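Local coordinates for protein glucanase (Clostridium thermocellum, PDB 5GXX) that probably hydrolyses the beta-1,4-glucosidic bonds of cellulose from inside the chain, acting as a family 9 endoglucanase of the cellulosome, at residues A[51-56]-A[116-121]; A[123-128]-A[363-368]. The protein carries 1 engineered substitution. All blocks are in the same frame, centred on the assembly; numbering follows the deposited sequence.

Contact 1. Residues A[51-56]-A[116-121]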
ATOM      1  N   ALA A  51      23.606 -23.650 -10.432  1.00 11.86           N
ATOM      2  CA  ALA A  51      22.814 -24.575  -9.640  1.00 10.72           C
ATOM      3  C   ALA A  51      21.355 -24.317 -10.003  1.00 11.04           C
ATOM      4  O   ALA A  51      21.041 -24.295 -11.195  1.00 11.36           O
ATOM      5  CB  ALA A  51      23.097 -24.438  -8.142  1.00 10.65           C
ATOM      6  N   GLY A  52      20.469 -24.148  -9.028  1.00 11.48           N
ATOM      7  CA  GLY A  52      19.086 -23.772  -9.334  1.00 12.11           C
ATOM      8  C   GLY A  52      18.895 -22.269  -9.366  1.00 12.57           C
ATOM      9  O   GLY A  52      17.768 -21.778  -9.327  1.00 11.93           O
ATOM     10  N   ASP A  53      20.034 -21.590  -9.504  1.00 12.48           N
ATOM     11  CA  ASP A  53      20.147 -20.140  -9.565  1.00 13.41           C
ATOM     12  C   ASP A  53      20.596 -19.698 -10.948  1.00 13.52           C
ATOM     13  O   ASP A  53      20.606 -20.473 -11.901  1.00 14.22           O
ATOM     14  CB  ASP A  53      21.138 -19.650  -8.497  1.00 13.34           C
ATOM     15  CG  ASP A  53      22.546 -20.178  -8.701  1.00 14.26           C
ATOM     16  OD1 ASP A  53      22.707 -21.088  -9.546  1.00 13.28           O
ATOM     17  OD2 ASP A  53      23.491 -19.662  -8.038  1.00 13.58           O
ATOM     18  N   HIS A  54      20.987 -18.436 -11.069  1.00 12.29           N
ATOM     19  CA  HIS A  54      21.382 -17.931 -12.374  1.00 12.42           C
ATOM     20  C   HIS A  54      22.750 -17.240 -12.386  1.00 12.72           C
ATOM     21  O   HIS A  54      23.084 -16.485 -13.300  1.00 13.96           O
ATOM     22  CB  HIS A  54      20.265 -17.068 -12.984  1.00 13.19           C
ATOM     23  CG  HIS A  54      18.966 -17.802 -13.095  1.00 13.27           C
ATOM     24  ND1 HIS A  54      17.891 -17.571 -12.266  1.00 13.66           N
ATOM     25  CD2 HIS A  54      18.610 -18.845 -13.885  1.00 13.89           C
ATOM     26  CE1 HIS A  54      16.915 -18.411 -12.563  1.00 15.40           C
ATOM     27  NE2 HIS A  54      17.328 -19.198 -13.540  1.00 13.35           N
ATOM     28  N   VAL A  55      23.564 -17.525 -11.379  1.00 13.34           N
ATOM     29  CA  VAL A  55      24.925 -17.011 -11.346  1.00 13.68           C
ATOM     30  C   VAL A  55      25.840 -17.897 -12.183  1.00 14.01           C
ATOM     31  O   VAL A  55      25.676 -19.117 -12.192  1.00 13.81           O
ATOM     32  CB  VAL A  55      25.459 -16.949  -9.902  1.00 13.50           C
ATOM     33  CG1 VAL A  55      26.861 -16.309  -9.868  1.00 14.94           C
ATOM     34  CG2 VAL A  55      24.517 -16.152  -9.021  1.00 14.71           C
ATOM     35  N   LYS A  56      26.794 -17.283 -12.880  1.00 13.33           N
ATOM     36  CA  LYS A  56      27.894 -18.005 -13.507  1.00 13.02           C
ATOM     37  C   LYS A  56      29.093 -17.883 -12.560  1.00 14.39           C
ATOM     38  O   LYS A  56      29.726 -16.826 -12.420  1.00 13.67           O
ATOM     39  CB  LYS A  56      28.159 -17.492 -14.935  1.00 13.14           C
ATOM     40  CG  LYS A  56      26.937 -17.463 -15.846  1.00 13.81           C
ATOM     41  CD  LYS A  56      27.322 -16.969 -17.239  1.00 13.92           C
ATOM     42  CE  LYS A  56      26.102 -16.663 -18.058  1.00 15.57           C
ATOM     43  NZ  LYS A  56      26.538 -16.152 -19.381  1.00 15.24           N
ATOM     44  N   ALA A 116      24.074 -12.819  -3.826  1.00 17.78           N
ATOM     45  CA  ALA A 116      22.986 -12.418  -2.945  1.00 17.45           C
ATOM     46  C   ALA A 116      21.768 -11.871  -3.682  1.00 17.18           C
ATOM     47  O   ALA A 116      20.634 -12.252  -3.375  1.00 16.82           O
ATOM     48  CB  ALA A 116      23.478 -11.410  -1.918  1.00 17.92           C
ATOM     49  N   ALA A 117      22.017 -10.993  -4.647  1.00 16.85           N
ATOM     50  CA  ALA A 117      20.954 -10.463  -5.498  1.00 16.65           C
ATOM     51  C   ALA A 117      20.244 -11.564  -6.287  1.00 16.43           C
ATOM     52  O   ALA A 117      19.014 -11.608  -6.323  1.00 16.65           O
ATOM     53  CB  ALA A 117      21.508  -9.395  -6.449  1.00 17.92           C
ATOM     54  N   ASP A 118      21.022 -12.455  -6.896  1.00 14.69           N
ATOM     55  CA  ASP A 118      20.453 -13.563  -7.670  1.00 14.76           C
ATOM     56  C   ASP A 118      19.556 -14.466  -6.805  1.00 14.38           C
ATOM     57  O   ASP A 118      18.426 -14.796  -7.180  1.00 15.38           O
ATOM     58  CB  ASP A 118      21.597 -14.337  -8.344  1.00 14.82           C
ATOM     59  CG  ASP A 118      21.111 -15.338  -9.382  1.00 16.29           C
ATOM     60  OD1 ASP A 118      20.691 -16.450  -8.969  1.00 13.84           O
ATOM     61  OD2 ASP A 118      21.146 -14.987 -10.582  1.00 15.72           O
ATOM     62  N   HIS A 119      20.063 -14.873  -5.648  1.00 14.83           N
ATOM     63  CA  HIS A 119      19.387 -15.852  -4.806  1.00 14.92           C
ATOM     64  C   HIS A 119      18.148 -15.310  -4.121  1.00 15.80           C
ATOM     65  O   HIS A 119      17.249 -16.072  -3.766  1.00 16.14           O
ATOM     66  CB  HIS A 119      20.384 -16.417  -3.790  1.00 14.84           C
ATOM     67  CG  HIS A 119      21.441 -17.255  -4.433  1.00 14.80           C
ATOM     68  ND1 HIS A 119      22.386 -17.943  -3.706  1.00 17.54           N
ATOM     69  CD2 HIS A 119      21.688 -17.529  -5.735  1.00 15.33           C
ATOM     70  CE1 HIS A 119      23.180 -18.598  -4.535  1.00 17.48           C
ATOM     71  NE2 HIS A 119      22.771 -18.373  -5.770  1.00 17.25           N
ATOM     72  N   LYS A 120      18.061 -13.989  -3.993  1.00 15.65           N
ATOM     73  CA  LYS A 120      16.902 -13.407  -3.323  1.00 17.58           C
ATOM     74  C   LYS A 120      15.618 -13.542  -4.146  1.00 17.49           C
ATOM     75  O   LYS A 120      14.511 -13.473  -3.606  1.00 18.95           O
ATOM     76  CB  LYS A 120      17.205 -11.942  -3.021  1.00 19.76           C
ATOM     77  CG  LYS A 120      16.349 -11.328  -1.945  1.00 24.93           C
ATOM     78  CD  LYS A 120      16.833  -9.900  -1.688  1.00 29.89           C
ATOM     79  CE  LYS A 120      15.725  -9.011  -1.140  1.00 34.60           C
ATOM     80  NZ  LYS A 120      14.943  -9.685  -0.061  1.00 37.38           N
ATOM     81  N   TRP A 121      15.766 -13.779  -5.449  1.00 16.08           N
ATOM     82  CA  TRP A 121      14.634 -13.811  -6.372  1.00 15.58           C
ATOM     83  C   TRP A 121      14.440 -15.233  -6.890  1.00 15.38           C
ATOM     84  O   TRP A 121      15.418 -15.923  -7.187  1.00 15.71           O
ATOM     85  CB  TRP A 121      14.889 -12.853  -7.539  1.00 15.31           C
ATOM     86  CG  TRP A 121      13.825 -12.843  -8.607  1.00 15.88           C
ATOM     87  CD1 TRP A 121      12.612 -12.220  -8.555  1.00 15.45           C
ATOM     88  CD2 TRP A 121      13.896 -13.485  -9.884  1.00 15.35           C
ATOM     89  NE1 TRP A 121      11.923 -12.427  -9.731  1.00 16.48           N
ATOM     90  CE2 TRP A 121      12.687 -13.205 -10.562  1.00 16.48           C
ATOM     91  CE3 TRP A 121      14.866 -14.274 -10.521  1.00 17.09           C
ATOM     92  CZ2 TRP A 121      12.418 -13.675 -11.850  1.00 15.26           C
ATOM     93  CZ3 TRP A 121      14.597 -14.738 -11.800  1.00 15.97           C
ATOM     94  CH2 TRP A 121      13.385 -14.433 -12.451  1.00 15.92           C
TER
HETATM   95  O   HOH W   1      17.967 -16.410  -9.600  1.00 16.74           O
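NE2 of H119 donates to OD2 of D53 over 2.7 Å, the shortest polar bond between residues 51-56 and 116-121. Residues 51-53 belong to the DAGD signature of glycoside hydrolase family 9, a motif that in relatives supplies the catalytic base, consistent with a similar role here; a bound Tris molecule about 3 Å from the H119 side chain fits an active-site location. The bond leaves the edge of the imidazole almost in its plane and meets OD2 on the anti side, with carboxylate and ring planes 48° apart. D53 has its CG between backbone N and carbonyl carbon (chi1 62°); this places OD1 where A51 N can donate to it, at 2.9 Å, and the two bonds together fix the carboxylate.

One residue earlier on helix 115-120, D118 reaches back to the same loop. CG lies opposite D118's own N (chi1 -169°), which carries the carboxylate to the loop, and OD1 accepts H54 N at 2.9 Å on its syn side, tilted out of the carboxylate plane. OD2 lies 3.3 Å from CB of H54, and CG2 of V55 rests against CB of D118 at 3.5 Å. NE2 of the H54 ring is bound to T365 of helix 364-367, while ND1 sits 2.9 Å from a water that donates to O of D118.

Contact 2. Residues A[123-128]-A[363-368]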
ATOM      1  N   GLY A 123      12.525 -17.253  -9.852  1.00 14.94           N
ATOM      2  CA  GLY A 123      11.823 -17.171 -11.127  1.00 14.58           C
ATOM      3  C   GLY A 123      12.717 -17.689 -12.236  1.00 12.00           C
ATOM      4  O   GLY A 123      13.857 -18.083 -11.986  1.00 13.28           O
ATOM      5  N   SER A 124      12.198 -17.675 -13.459  1.00 12.19           N
ATOM      6  CA  SER A 124      12.816 -18.357 -14.589  1.00 12.74           C
ATOM      7  C   SER A 124      13.912 -17.522 -15.248  1.00 13.49           C
ATOM      8  O   SER A 124      13.807 -16.289 -15.347  1.00 14.36           O
ATOM      9  CB  SER A 124      11.740 -18.739 -15.614  1.00 12.57           C
ATOM     10  OG  SER A 124      10.836 -19.676 -15.036  1.00 13.46           O
ATOM     11  N   ALA A 125      14.951 -18.214 -15.709  1.00 13.19           N
ATOM     12  CA  ALA A 125      16.107 -17.604 -16.353  1.00 12.16           C
ATOM     13  C   ALA A 125      15.741 -16.544 -17.393  1.00 13.13           C
ATOM     14  O   ALA A 125      16.323 -15.462 -17.422  1.00 14.35           O
ATOM     15  CB  ALA A 125      16.970 -18.696 -17.016  1.00 11.93           C
ATOM     16  N   GLU A 126      14.768 -16.864 -18.240  1.00 12.91           N
ATOM     17  CA  GLU A 126      14.471 -16.040 -19.407  1.00 13.74           C
ATOM     18  C   GLU A 126      13.874 -14.672 -19.072  1.00 13.53           C
ATOM     19  O   GLU A 126      13.839 -13.787 -19.940  1.00 15.16           O
ATOM     20  CB  GLU A 126      13.524 -16.782 -20.345  1.00 14.07           C
ATOM     21  CG  GLU A 126      14.074 -18.050 -21.004  1.00 14.84           C
ATOM     22  CD  GLU A 126      14.068 -19.278 -20.103  1.00 13.81           C
ATOM     23  OE1 GLU A 126      13.509 -19.246 -18.976  1.00 12.86           O
ATOM     24  OE2 GLU A 126      14.671 -20.295 -20.543  1.00 14.48           O
ATOM     25  N   VAL A 127      13.394 -14.503 -17.845  1.00 14.15           N
ATOM     26  CA  VAL A 127      12.770 -13.232 -17.462  1.00 14.34           C
ATOM     27  C   VAL A 127      13.554 -12.469 -16.390  1.00 15.24           C
ATOM     28  O   VAL A 127      13.120 -11.397 -15.969  1.00 15.53           O
ATOM     29  CB  VAL A 127      11.283 -13.415 -17.043  1.00 14.65           C
ATOM     30  CG1 VAL A 127      10.467 -13.930 -18.241  1.00 15.44           C
ATOM     31  CG2 VAL A 127      11.168 -14.342 -15.847  1.00 15.25           C
ATOM     32  N   ILE A 128      14.719 -12.964 -15.976  1.00 15.63           N
ATOM     33  CA  ILE A 128      15.457 -12.338 -14.858  1.00 16.58           C
ATOM     34  C   ILE A 128      15.902 -10.892 -15.124  1.00 17.18           C
ATOM     35  O   ILE A 128      16.036 -10.101 -14.183  1.00 16.67           O
ATOM     36  CB  ILE A 128      16.650 -13.208 -14.358  1.00 17.45           C
ATOM     37  CG1 ILE A 128      17.107 -12.751 -12.964  1.00 15.86           C
ATOM     38  CG2 ILE A 128      17.800 -13.167 -15.348  1.00 17.49           C
ATOM     39  CD1 ILE A 128      18.067 -13.721 -12.286  1.00 17.32           C
ATOM     40  N   HIS A 363      15.282 -25.710  -7.858  1.00 10.21           N
ATOM     41  CA  HIS A 363      15.719 -25.240  -9.175  1.00 11.06           C
ATOM     42  C   HIS A 363      14.626 -24.336  -9.734  1.00 11.70           C
ATOM     43  O   HIS A 363      13.490 -24.766  -9.983  1.00 12.00           O
ATOM     44  CB  HIS A 363      15.994 -26.431 -10.109  1.00 10.98           C
ATOM     45  CG  HIS A 363      16.685 -26.055 -11.380  1.00  9.87           C
ATOM     46  ND1 HIS A 363      16.027 -25.435 -12.427  1.00 10.16           N
ATOM     47  CD2 HIS A 363      17.966 -26.219 -11.782  1.00 11.64           C
ATOM     48  CE1 HIS A 363      16.882 -25.224 -13.410  1.00 10.95           C
ATOM     49  NE2 HIS A 363      18.061 -25.700 -13.048  1.00 10.24           N
ATOM     50  N   ARG A 364      14.974 -23.063  -9.900  1.00 10.80           N
ATOM     51  CA  ARG A 364      13.996 -22.029 -10.244  1.00 11.14           C
ATOM     52  C   ARG A 364      13.320 -22.228 -11.597  1.00 11.68           C
ATOM     53  O   ARG A 364      12.093 -22.170 -11.716  1.00 12.90           O
ATOM     54  CB  ARG A 364      14.712 -20.675 -10.241  1.00 11.52           C
ATOM     55  CG  ARG A 364      14.904 -20.124  -8.833  1.00 14.12           C
ATOM     56  CD  ARG A 364      16.000 -19.077  -8.833  1.00 11.48           C
ATOM     57  NE  ARG A 364      16.333 -18.522  -7.517  1.00 13.21           N
ATOM     58  CZ  ARG A 364      17.172 -19.093  -6.658  1.00 13.19           C
ATOM     59  NH1 ARG A 364      17.763 -20.248  -6.944  1.00 12.88           N
ATOM     60  NH2 ARG A 364      17.406 -18.524  -5.475  1.00 14.10           N
ATOM     61  N   THR A 365      14.136 -22.483 -12.611  1.00 11.87           N
ATOM     62  CA  THR A 365      13.592 -22.522 -13.956  1.00 12.24           C
ATOM     63  C   THR A 365      12.857 -23.826 -14.211  1.00 11.38           C
ATOM     64  O   THR A 365      11.845 -23.814 -14.921  1.00 11.99           O
ATOM     65  CB  THR A 365      14.672 -22.208 -15.001  1.00 11.74           C
ATOM     66  OG1 THR A 365      15.190 -20.896 -14.738  1.00 12.27           O
ATOM     67  CG2 THR A 365      14.097 -22.188 -16.419  1.00 12.27           C
ATOM     68  N   ALA A 366      13.276 -24.913 -13.563  1.00 11.18           N
ATOM     69  CA  ALA A 366      12.510 -26.157 -13.702  1.00 12.85           C
ATOM     70  C   ALA A 366      11.161 -26.073 -12.996  1.00 11.49           C
ATOM     71  O   ALA A 366      10.187 -26.717 -13.398  1.00 13.04           O
ATOM     72  CB  ALA A 366      13.299 -27.347 -13.177  1.00 11.45           C
ATOM     73  N   HIS A 367      11.097 -25.279 -11.931  1.00 12.11           N
ATOM     74  CA  HIS A 367       9.878 -25.069 -11.167  1.00 13.14           C
ATOM     75  C   HIS A 367       8.821 -24.337 -11.994  1.00 12.61           C
ATOM     76  O   HIS A 367       7.690 -24.822 -12.111  1.00 14.77           O
ATOM     77  CB  HIS A 367      10.224 -24.316  -9.880  1.00 14.12           C
ATOM     78  CG  HIS A 367       9.044 -23.990  -9.020  1.00 12.00           C
ATOM     79  ND1 HIS A 367       8.992 -22.853  -8.240  1.00 12.86           N
ATOM     80  CD2 HIS A 367       7.871 -24.638  -8.821  1.00 11.18           C
ATOM     81  CE1 HIS A 367       7.840 -22.821  -7.592  1.00 12.48           C
ATOM     82  NE2 HIS A 367       7.143 -23.893  -7.927  1.00 13.70           N
ATOM     83  N   GLY A 368       9.197 -23.176 -12.522  1.00 13.39           N
ATOM     84  CA  GLY A 368       8.295 -22.406 -13.366  1.00 14.10           C
ATOM     85  C   GLY A 368       7.261 -21.594 -12.606  1.00 14.96           C
ATOM     86  O   GLY A 368       6.080 -21.643 -12.939  1.00 15.45           O
TER
HETATM   87  O   HOH W   2      10.423 -20.079 -12.143  1.00 15.08           O
HETATM   88  O   HOH W   3      10.517 -21.922 -16.364  1.00 15.13           O
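The flat carboxylate of E126 meets T365 with one oxygen, OE1 lying 3.9 Å from the methyl CG2 of the threonine, and the two side chains cross at about a right angle. No ring stacking joins residues 123-128 to 363-368. The H363 imidazole instead works within its own segment: its edge faces the start of helix 364-367, and ND1 accepts A366 N at 3.0 Å, nearly in the ring plane. H363 is thus the N-cap of this short helix.

The direct bond across the contact runs from A125 N to OG1 of T365, 2.9 Å long and reasonably straight at 157°. Standing anti to the carbonyl carbon (chi1 -60°), OG1 faces the incoming loop and also lies 3.6 Å from CB of A125; the hydroxyl is shared with the 51-56 loop, so it ties two loops to the helix.

S124 takes a wetter route. Its OG touches two waters, which donate in turn to R364 O and T365 O, so a pair of solvent bridges spans from the loop to the helix carbonyls. Neither N nor O of G123, both buried here, has a polar partner in the model; the oxygen rests against CB of R364 at 3.2 Å. CB, CG and CD of the arginine run past G123, and only then does the guanidinium lead away, bonding the backbone oxygens of G52, W121 and H119. E126 likewise spends OE2 on R35, in a salt bridge, and on G36 N.

The chemistry implies a buried junction of catalytic-domain loop and helix joined by one direct N-H to hydroxyl bond and two water bridges to helix carbonyls, at the cost of an unpaired G123 peptide N and O, with the charged ends of R364 and E126 committed to third parties.

How the contacts relate
Both contacts are buried, with centres 10 Å apart in the family 9 domain; H119 is partly exposed at the Tris side of contact 1, and E126 partly exposed in contact 2. Helix 364-367 links them, R364 packing in contact 2 and gripping both segments of contact 1. H54 packs back the other way, its CE1 3.1 Å from G123 O. Both contacts use water, but contact 1 adds aspartate carboxylates that accept from a histidine and from backbone N-H groups, while contact 2 crosses directly through a neutral hydroxyl. Segments 116-121 and 123-128 are almost continuous, so one piece of chain meets 51-56 first, then 363-368.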